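Local structure of alpha-acetolactate decarboxylase (Bacillus subtilis subsp. subtilis str. 168, 5XNE) at residues Asn39-Glu44 with Arg124-Gln129; Asn107-Ile112 with Pro161-Gly166; Gly153-Phe158 with Tyr172-Ile177. The protein decarboxylates acetolactate to (R)-acetoin, which cells can excrete, the second of three steps from pyruvate to (R,R)-butane-2,3-diol. One frame throughout, in Å; residues are numbered along the deposited sequence.

Contact 1: Asn39-Glu44 with Arg124-Gln129; sequences NKLDGE and RTVELQ
E44 and R124 meet at the tight end of this contact, where two loops run nearly antiparallel. Two donors hold one carboxylate oxygen. R124 NE makes a salt bridge to E44 OE2 at 2.8 Å, from the syn side. V126 N donates to E44 OE2 from the anti side at 2.9 Å, in a nearly straight bond (170°). The two donors come from opposite faces of the carboxylate plane. A bend in the E44 chain at chi2 (-80°) brings its end over to R124, and the carboxylate and guanidinium planes end up 16° apart. V126 CG1 lies over one face of the guanidinium. The other V126 branch, CG2, packs against L41 CB at 4.0 Å.

The backbones stay close further on. K40 O accepts from Q129 N at 2.7 Å. G43 N reaches V126 O only weakly.

The solvent side is looser. L128 is exposed and lies alongside the K40 chain, with L128 CD2 3.7 Å from K40 CE. The K40 amine goes on to Y133. One water bridges D42 OD1 and L128 N, and D42 OD1 also forms a salt bridge with R56. Q129 turns its amide back to its own loop, NE2 bonding E127 O at 2.9 Å.

R124 NH1 has further partners in T232 and Q143. Two donors on E44 OE2 and the NH1 bonds of R124 probably limit how far either group can turn, and the guanidinium beside the zinc ion is probably held in a fixed pose.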
loop_
_atom_site.group_PDB
_atom_site.type_symbol
_atom_site.label_atom_id
_atom_site.label_comp_id
_atom_site.label_asym_id
_atom_site.label_seq_id
_atom_site.Cartn_x
_atom_site.Cartn_y
_atom_site.Cartn_z
ATOM N N ASN B 39 -2.297 -20.480 -7.023
ATOM C CA ASN B 39 -3.353 -21.009 -6.173
ATOM C C ASN B 39 -2.918 -22.322 -5.538
ATOM O O ASN B 39 -2.162 -23.106 -6.134
ATOM C CB ASN B 39 -4.651 -21.177 -6.958
ATOM C CG ASN B 39 -5.481 -19.898 -6.966
ATOM O OD1 ASN B 39 -4.945 -18.794 -6.763
ATOM N ND2 ASN B 39 -6.789 -20.031 -7.193
ATOM N N LYS B 40 -3.368 -22.517 -4.303
ATOM C CA LYS B 40 -3.012 -23.668 -3.471
ATOM C C LYS B 40 -1.532 -23.691 -3.073
ATOM O O LYS B 40 -1.069 -24.688 -2.525
ATOM C CB LYS B 40 -3.378 -24.986 -4.177
ATOM C CG LYS B 40 -4.712 -24.967 -4.912
ATOM C CD LYS B 40 -5.097 -26.375 -5.382
ATOM C CE LYS B 40 -5.478 -27.238 -4.183
ATOM N NZ LYS B 40 -6.623 -26.677 -3.402
ATOM N N LEU B 41 -0.815 -22.578 -3.284
ATOM C CA LEU B 41 0.653 -22.537 -3.120
ATOM C C LEU B 41 1.335 -23.591 -3.991
ATOM O O LEU B 41 2.381 -24.122 -3.631
ATOM C CB LEU B 41 1.088 -22.746 -1.663
ATOM C CG LEU B 41 0.710 -21.710 -0.618
ATOM C CD1 LEU B 41 1.442 -22.039 0.678
ATOM C CD2 LEU B 41 1.045 -20.300 -1.091
ATOM N N ASP B 42 0.756 -23.871 -5.152
ATOM C CA ASP B 42 1.315 -24.880 -6.043
ATOM C C ASP B 42 2.454 -24.270 -6.857
ATOM O O ASP B 42 2.295 -23.950 -8.038
ATOM C CB ASP B 42 0.218 -25.442 -6.938
ATOM C CG ASP B 42 0.687 -26.595 -7.802
ATOM O OD1 ASP B 42 1.825 -27.079 -7.614
ATOM O OD2 ASP B 42 -0.106 -27.004 -8.679
ATOM N N GLY B 43 3.594 -24.094 -6.196
ATOM C CA GLY B 43 4.785 -23.603 -6.866
ATOM C C GLY B 43 5.066 -22.114 -6.731
ATOM O O GLY B 43 4.243 -21.328 -6.252
ATOM N N GLU B 44 6.264 -21.752 -7.176
ATOM C CA GLU B 44 6.777 -20.391 -7.182
ATOM C C GLU B 44 6.666 -19.776 -8.576
ATOM O O GLU B 44 7.028 -20.418 -9.571
ATOM C CB GLU B 44 8.245 -20.387 -6.754
ATOM C CG GLU B 44 8.516 -21.100 -5.450
ATOM C CD GLU B 44 8.181 -20.229 -4.245
ATOM O OE1 GLU B 44 7.965 -19.013 -4.436
ATOM O OE2 GLU B 44 8.148 -20.752 -3.111
ATOM N N ARG B 124 13.682 -22.205 -1.713
ATOM C CA ARG B 124 12.555 -23.068 -1.384
ATOM C C ARG B 124 11.532 -23.043 -2.512
ATOM O O ARG B 124 11.493 -22.101 -3.308
ATOM C CB ARG B 124 11.862 -22.632 -0.099
ATOM C CG ARG B 124 11.213 -21.248 -0.208
ATOM C CD ARG B 124 9.682 -21.331 -0.152
ATOM N NE ARG B 124 9.061 -20.063 -0.524
ATOM C CZ ARG B 124 8.687 -19.176 0.387
ATOM N NH1 ARG B 124 8.866 -19.486 1.678
ATOM N NH2 ARG B 124 8.124 -18.016 0.032
ATOM N N THR B 125 10.681 -24.060 -2.570
ATOM C CA THR B 125 9.497 -23.993 -3.419
ATOM C C THR B 125 8.299 -24.396 -2.584
ATOM O O THR B 125 8.215 -25.534 -2.128
ATOM C CB THR B 125 9.583 -24.904 -4.654
ATOM O OG1 THR B 125 9.782 -26.264 -4.231
ATOM C CG2 THR B 125 10.722 -24.483 -5.576
ATOM N N VAL B 126 7.378 -23.468 -2.358
ATOM C CA VAL B 126 6.132 -23.845 -1.686
ATOM C C VAL B 126 5.426 -24.904 -2.530
ATOM O O VAL B 126 5.522 -24.907 -3.765
ATOM C CB VAL B 126 5.179 -22.647 -1.451
ATOM C CG1 VAL B 126 5.750 -21.695 -0.391
ATOM C CG2 VAL B 126 4.874 -21.927 -2.759
ATOM N N GLU B 127 4.733 -25.815 -1.852
ATOM C CA GLU B 127 4.073 -26.940 -2.508
ATOM C C GLU B 127 2.568 -26.896 -2.333
ATOM O O GLU B 127 2.065 -26.344 -1.349
ATOM C CB GLU B 127 4.567 -28.274 -1.948
ATOM C CG GLU B 127 6.012 -28.585 -2.183
ATOM C CD GLU B 127 6.369 -29.973 -1.660
ATOM O OE1 GLU B 127 6.227 -30.204 -0.440
ATOM O OE2 GLU B 127 6.762 -30.834 -2.474
ATOM N N LEU B 128 1.875 -27.528 -3.270
ATOM C CA LEU B 128 0.413 -27.558 -3.278
ATOM C C LEU B 128 -0.148 -27.991 -1.925
ATOM O O LEU B 128 0.267 -28.999 -1.347
ATOM C CB LEU B 128 -0.094 -28.476 -4.408
ATOM C CG LEU B 128 -1.590 -28.605 -4.774
ATOM C CD1 LEU B 128 -1.773 -29.393 -6.062
ATOM C CD2 LEU B 128 -2.420 -29.285 -3.701
ATOM N N GLN B 129 -1.108 -27.207 -1.445
ATOM C CA GLN B 129 -1.778 -27.416 -0.172
ATOM C C GLN B 129 -3.166 -27.988 -0.380
ATOM O O GLN B 129 -3.810 -27.704 -1.383
ATOM C CB GLN B 129 -1.888 -26.093 0.597
ATOM C CG GLN B 129 -0.550 -25.400 0.834
ATOM C CD GLN B 129 0.286 -26.123 1.871
ATOM O OE1 GLN B 129 -0.156 -26.334 3.006
ATOM N NE2 GLN B 129 1.503 -26.512 1.491
HETATM O O HOH W 1 3.376 -28.087 -5.751
#

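Contact 2: Asn107-Ile112 with Pro161-Gly166; sequences NLFYAI and PAYANG
P161 points its CD at the face of the F109 ring where strand 109-115 begins. F109 can be followed outward. Its CB stops short of the 161-166 loop. With CG anti to the carbonyl carbon (chi1 -67°), the ring reaches P161 with one face. From CG onward the ring atoms share one partner, P161 CD. This carbon sits over the ring centre, 3.7 Å from the centroid and 9° off the normal, a CH-pi contact. CE2 on one side of the ring adds only this proline carbon. On the other side, F109 CE1 lies 3.5 Å from Y163 OH. At the tip, F109 CZ touches A164 CB at 4.0 Å. M205 and T160 also pack on this side chain.

Y163 supplies the polar link. Its OH donates to N107 O at 2.7 Å, reaching it from above the carbonyl plane. Y163 CG sits between the backbone N and the carbonyl carbon (chi1 58°), and one face of the ring lies against P161 CB, toward its rim. A phenylalanine in its place would probably leave N107 O without this hydroxyl and the turn less firmly tied to the residues leading into strand 109-115. P161 CG comes to 3.2 Å from L108 O, a buried oxygen with no hydrogen-bond partner in the model.

N107 turns its own amide outward, where ND2 bonds F215 O and A218 O of the second subunit. L209 of that subunit packs on L108 and Y163. Residues 162-164 form a short 3-10 turn that follows strand 151-160, and P161 and A164 on its flank pack on F109 of the antiparallel neighbour 109-115, at the border with the second subunit.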
loop_
_atom_site.group_PDB
_atom_site.type_symbol
_atom_site.label_atom_id
_atom_site.label_comp_id
_atom_site.label_asym_id
_atom_site.label_seq_id
_atom_site.Cartn_x
_atom_site.Cartn_y
_atom_site.Cartn_z
ATOM N N ASN B 107 12.728 4.838 -0.209
ATOM C CA ASN B 107 11.294 5.067 -0.093
ATOM C C ASN B 107 10.544 4.802 -1.395
ATOM O O ASN B 107 9.353 5.094 -1.494
ATOM C CB ASN B 107 11.038 6.498 0.377
ATOM C CG ASN B 107 11.760 6.808 1.667
ATOM O OD1 ASN B 107 11.901 5.941 2.535
ATOM N ND2 ASN B 107 12.227 8.049 1.805
ATOM N N LEU B 108 11.252 4.268 -2.386
ATOM C CA LEU B 108 10.661 3.956 -3.684
ATOM C C LEU B 108 10.629 2.457 -3.911
ATOM O O LEU B 108 11.232 1.704 -3.163
ATOM C CB LEU B 108 11.437 4.623 -4.817
ATOM C CG LEU B 108 11.591 6.138 -4.703
ATOM C CD1 LEU B 108 12.419 6.641 -5.894
ATOM C CD2 LEU B 108 10.236 6.811 -4.642
ATOM N N PHE B 109 9.909 2.030 -4.943
ATOM C CA PHE B 109 9.865 0.612 -5.328
ATOM C C PHE B 109 10.862 0.332 -6.445
ATOM O O PHE B 109 11.020 1.157 -7.347
ATOM C CB PHE B 109 8.462 0.227 -5.797
ATOM C CG PHE B 109 7.420 0.261 -4.709
ATOM C CD1 PHE B 109 6.867 1.470 -4.282
ATOM C CD2 PHE B 109 6.976 -0.919 -4.124
ATOM C CE1 PHE B 109 5.904 1.491 -3.267
ATOM C CE2 PHE B 109 6.010 -0.901 -3.116
ATOM C CZ PHE B 109 5.480 0.302 -2.698
ATOM N N TYR B 110 11.530 -0.823 -6.398
ATOM C CA TYR B 110 12.450 -1.202 -7.475
ATOM C C TYR B 110 12.225 -2.637 -7.907
ATOM O O TYR B 110 11.931 -3.504 -7.084
ATOM C CB TYR B 110 13.924 -1.046 -7.050
ATOM C CG TYR B 110 14.269 0.343 -6.592
ATOM C CD1 TYR B 110 14.111 0.705 -5.261
ATOM C CD2 TYR B 110 14.724 1.297 -7.491
ATOM C CE1 TYR B 110 14.415 1.990 -4.821
ATOM C CE2 TYR B 110 15.028 2.587 -7.065
ATOM C CZ TYR B 110 14.866 2.919 -5.727
ATOM O OH TYR B 110 15.163 4.196 -5.287
ATOM N N ALA B 111 12.375 -2.885 -9.200
ATOM C CA ALA B 111 12.528 -4.245 -9.685
ATOM C C ALA B 111 14.015 -4.464 -9.877
ATOM O O ALA B 111 14.745 -3.540 -10.274
ATOM C CB ALA B 111 11.780 -4.466 -10.980
ATOM N N ILE B 112 14.478 -5.668 -9.585
ATOM C CA ILE B 112 15.902 -5.942 -9.693
ATOM C C ILE B 112 16.150 -7.317 -10.287
ATOM O O ILE B 112 15.455 -8.290 -9.986
ATOM C CB ILE B 112 16.595 -5.808 -8.324
ATOM C CG1 ILE B 112 18.107 -6.053 -8.440
ATOM C CG2 ILE B 112 16.006 -6.771 -7.340
ATOM C CD1 ILE B 112 18.856 -5.711 -7.162
ATOM N N PRO B 161 9.715 -0.729 -0.040
ATOM C CA PRO B 161 9.881 0.140 1.134
ATOM C C PRO B 161 9.184 -0.401 2.366
ATOM O O PRO B 161 8.167 -1.101 2.249
ATOM C CB PRO B 161 9.220 1.463 0.700
ATOM C CG PRO B 161 9.188 1.429 -0.766
ATOM C CD PRO B 161 9.040 -0.035 -1.145
ATOM N N ALA B 162 9.693 -0.042 3.543
ATOM C CA ALA B 162 9.129 -0.555 4.791
ATOM C C ALA B 162 7.641 -0.227 4.965
ATOM O O ALA B 162 6.907 -1.035 5.535
ATOM C CB ALA B 162 9.915 -0.045 5.981
ATOM N N TYR B 163 7.188 0.927 4.479
ATOM C CA TYR B 163 5.781 1.298 4.675
ATOM C C TYR B 163 4.797 0.357 3.958
ATOM O O TYR B 163 3.604 0.365 4.259
ATOM C CB TYR B 163 5.528 2.755 4.253
ATOM C CG TYR B 163 5.876 3.101 2.828
ATOM C CD1 TYR B 163 5.109 2.627 1.753
ATOM C CD2 TYR B 163 6.955 3.936 2.547
ATOM C CE1 TYR B 163 5.431 2.950 0.447
ATOM C CE2 TYR B 163 7.272 4.274 1.245
ATOM C CZ TYR B 163 6.507 3.782 0.194
ATOM O OH TYR B 163 6.822 4.098 -1.092
ATOM N N ALA B 164 5.289 -0.476 3.045
ATOM C CA ALA B 164 4.396 -1.411 2.354
ATOM C C ALA B 164 4.536 -2.841 2.881
ATOM O O ALA B 164 3.939 -3.779 2.317
ATOM C CB ALA B 164 4.632 -1.369 0.845
ATOM N N ASN B 165 5.285 -3.022 3.968
ATOM C CA ASN B 165 5.408 -4.359 4.548
ATOM C C ASN B 165 4.039 -4.875 4.981
ATOM O O ASN B 165 3.276 -4.152 5.610
ATOM C CB ASN B 165 6.363 -4.365 5.738
ATOM C CG ASN B 165 6.907 -5.761 6.046
ATOM O OD1 ASN B 165 7.173 -6.569 5.142
ATOM N ND2 ASN B 165 7.065 -6.055 7.330
ATOM N N GLY B 166 3.734 -6.122 4.643
ATOM C CA GLY B 166 2.397 -6.638 4.874
ATOM C C GLY B 166 1.521 -6.614 3.631
ATOM O O GLY B 166 0.762 -7.560 3.410
#

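Contact 3: Gly153-Phe158 with Tyr172-Ile177; sequences GTIVGF and YHLHFI. With ZN (zinc ion), chain D.
H175 O is gripped by V156 N at 2.8 Å and touched by the CA-H of I155. The return bond of this pair, H175 N to V156 O, is also 2.8 Å and almost straight (174°). T154 with I177 and F158 with H173 form hydrogen-bonded pairs too, two bonds each. I155-F176 and G157-L174 are the non-hydrogen-bonded pairs between them.

At both G153 and G157 a side chain would run into the other strand. G157 CA lies only 3.2 Å from H173 O, in a CA-H...O contact.

The two strands are arms of an antiparallel beta hairpin, their directions 151° apart. Alternation puts H173 and H175 on the same face, along with T154, V156, F158 and I177. H173 and H175, two residues apart, thus both reach the zinc ion. H173 does so with CG anti to its backbone N (chi1 -179°). H175 has CG anti to its carbonyl carbon instead. The different torsions are consistent with the two rings converging on one ion. H173 NE2 and H175 NE2 each lie 2.2 Å from the zinc. H186 from the next strand and three waters bring the ligands to six. H175 ND1 bonds L45 O, a second-shell bond that probably helps set the turn of the ring.

On the other side I155, L174 and F176 pack together. I155 CG2 packs on L174 CB at 3.7 Å. The second branch, I155 CG1, meets F176 CD1 at 3.7 Å, the two side chains crossing at a slant. F176 CD1 also comes to 3.3 Å from T154 O. L174 CD2 reaches over to G157 CA at 3.9 Å, G157 having no side chain.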
loop_
_atom_site.group_PDB
_atom_site.type_symbol
_atom_site.label_atom_id
_atom_site.label_comp_id
_atom_site.label_asym_id
_atom_site.label_seq_id
_atom_site.Cartn_x
_atom_site.Cartn_y
_atom_site.Cartn_z
ATOM N N GLY B 153 22.179 -18.511 -14.213
ATOM C CA GLY B 153 20.759 -18.230 -14.283
ATOM C C GLY B 153 20.443 -16.786 -13.934
ATOM O O GLY B 153 21.264 -15.881 -14.110
ATOM N N THR B 154 19.246 -16.578 -13.398
ATOM C CA THR B 154 18.750 -15.241 -13.140
ATOM C C THR B 154 18.074 -15.190 -11.786
ATOM O O THR B 154 17.208 -16.004 -11.507
ATOM C CB THR B 154 17.743 -14.801 -14.219
ATOM O OG1 THR B 154 18.394 -14.770 -15.498
ATOM C CG2 THR B 154 17.156 -13.414 -13.913
ATOM N N ILE B 155 18.494 -14.248 -10.949
ATOM C CA ILE B 155 17.745 -13.895 -9.741
ATOM C C ILE B 155 16.949 -12.647 -10.067
ATOM O O ILE B 155 17.474 -11.698 -10.634
ATOM C CB ILE B 155 18.655 -13.642 -8.543
ATOM C CG1 ILE B 155 19.315 -14.949 -8.089
ATOM C CG2 ILE B 155 17.867 -13.009 -7.395
ATOM C CD1 ILE B 155 20.272 -14.793 -6.919
ATOM N N VAL B 156 15.671 -12.652 -9.722
ATOM C CA VAL B 156 14.772 -11.583 -10.097
ATOM C C VAL B 156 13.746 -11.334 -8.990
ATOM O O VAL B 156 13.238 -12.277 -8.372
ATOM C CB VAL B 156 14.097 -11.954 -11.398
ATOM C CG1 VAL B 156 13.688 -13.296 -11.271
ATOM C CG2 VAL B 156 12.858 -11.261 -11.580
ATOM N N GLY B 157 13.449 -10.065 -8.739
ATOM C CA GLY B 157 12.452 -9.750 -7.730
ATOM C C GLY B 157 12.347 -8.268 -7.503
ATOM O O GLY B 157 12.574 -7.470 -8.413
ATOM N N PHE B 158 11.983 -7.902 -6.276
ATOM C CA PHE B 158 11.640 -6.521 -5.972
ATOM C C PHE B 158 12.245 -6.069 -4.662
ATOM O O PHE B 158 12.429 -6.862 -3.736
ATOM C CB PHE B 158 10.121 -6.344 -5.902
ATOM C CG PHE B 158 9.418 -6.618 -7.201
ATOM C CD1 PHE B 158 9.322 -5.630 -8.171
ATOM C CD2 PHE B 158 8.853 -7.860 -7.452
ATOM C CE1 PHE B 158 8.678 -5.870 -9.370
ATOM C CE2 PHE B 158 8.205 -8.110 -8.657
ATOM C CZ PHE B 158 8.109 -7.110 -9.611
ATOM N N TYR B 172 14.314 -6.856 0.230
ATOM C CA TYR B 172 14.482 -7.673 -0.965
ATOM C C TYR B 172 13.585 -8.889 -0.934
ATOM O O TYR B 172 13.519 -9.608 0.068
ATOM C CB TYR B 172 15.934 -8.139 -1.121
ATOM C CG TYR B 172 16.925 -7.037 -1.399
ATOM C CD1 TYR B 172 17.187 -6.624 -2.703
ATOM C CD2 TYR B 172 17.619 -6.422 -0.362
ATOM C CE1 TYR B 172 18.106 -5.617 -2.960
ATOM C CE2 TYR B 172 18.536 -5.414 -0.607
ATOM C CZ TYR B 172 18.775 -5.020 -1.906
ATOM O OH TYR B 172 19.691 -4.022 -2.147
ATOM N N HIS B 173 12.907 -9.129 -2.047
ATOM C CA HIS B 173 12.155 -10.355 -2.230
ATOM C C HIS B 173 12.535 -10.886 -3.611
ATOM O O HIS B 173 12.202 -10.282 -4.622
ATOM C CB HIS B 173 10.649 -10.088 -2.104
ATOM C CG HIS B 173 9.796 -11.309 -2.259
ATOM N ND1 HIS B 173 8.423 -11.248 -2.271
ATOM C CD2 HIS B 173 10.120 -12.615 -2.400
ATOM C CE1 HIS B 173 7.930 -12.470 -2.406
ATOM N NE2 HIS B 173 8.940 -13.317 -2.499
ATOM N N LEU B 174 13.261 -11.995 -3.630
ATOM C CA LEU B 174 13.916 -12.465 -4.851
ATOM C C LEU B 174 13.616 -13.932 -5.116
ATOM O O LEU B 174 13.601 -14.747 -4.186
ATOM C CB LEU B 174 15.441 -12.271 -4.750
ATOM C CG LEU B 174 15.921 -10.875 -4.358
ATOM C CD1 LEU B 174 17.413 -10.926 -4.032
ATOM C CD2 LEU B 174 15.642 -9.870 -5.452
ATOM N N HIS B 175 13.386 -14.249 -6.387
ATOM C CA HIS B 175 13.271 -15.632 -6.835
ATOM C C HIS B 175 14.416 -15.943 -7.804
ATOM O O HIS B 175 15.086 -15.031 -8.271
ATOM C CB HIS B 175 11.913 -15.885 -7.495
ATOM C CG HIS B 175 10.761 -15.924 -6.532
ATOM N ND1 HIS B 175 9.498 -16.317 -6.902
ATOM C CD2 HIS B 175 10.689 -15.615 -5.211
ATOM C CE1 HIS B 175 8.688 -16.256 -5.856
ATOM N NE2 HIS B 175 9.386 -15.831 -4.818
ATOM N N PHE B 176 14.624 -17.224 -8.095
ATOM C CA PHE B 176 15.718 -17.663 -8.961
ATOM C C PHE B 176 15.247 -18.732 -9.942
ATOM O O PHE B 176 14.439 -19.584 -9.585
ATOM C CB PHE B 176 16.868 -18.208 -8.103
ATOM C CG PHE B 176 17.924 -18.939 -8.890
ATOM C CD1 PHE B 176 18.839 -18.237 -9.662
ATOM C CD2 PHE B 176 18.001 -20.321 -8.850
ATOM C CE1 PHE B 176 19.830 -18.922 -10.392
ATOM C CE2 PHE B 176 18.981 -21.011 -9.578
ATOM C CZ PHE B 176 19.888 -20.308 -10.340
ATOM N N ILE B 177 15.748 -18.674 -11.175
ATOM C CA ILE B 177 15.576 -19.782 -12.115
ATOM C C ILE B 177 16.899 -19.991 -12.859
ATOM O O ILE B 177 17.599 -19.031 -13.197
ATOM C CB ILE B 177 14.397 -19.525 -13.096
ATOM C CG1 ILE B 177 14.079 -20.796 -13.899
ATOM C CG2 ILE B 177 14.671 -18.331 -13.994
ATOM C CD1 ILE B 177 12.726 -20.756 -14.610
HETATM ZN ZN ZN D . 8.592 -15.526 -2.747
HETATM O O HOH W 2 7.155 -15.521 -0.928
HETATM O O HOH W 3 6.518 -15.158 -3.493
HETATM O O HOH W 4 7.606 -17.589 -2.547
#

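Overall arrangement
Contact 3 touches both of the others. Its centre is about 17 Å from that of contact 1 and about 15 Å from that of contact 2. Contacts 1 and 2 sit on opposite sides of the chain's centre, with nearest atoms about 13 Å apart. Contact 1 borders the zinc site to which contact 3 gives two of three histidines. E44 OE1 packs against H175 CE1 at 3.2 Å, and the R124 side chain comes to about 4 Å from the metal. Contact 2 joins contact 3 through neighbouring strands. I112 N probably bonds G157 O, at 2.9 Å, and I112 CG2 packs on L174 CD2. Contact 2 borders the second subunit and does not take part in the zinc site.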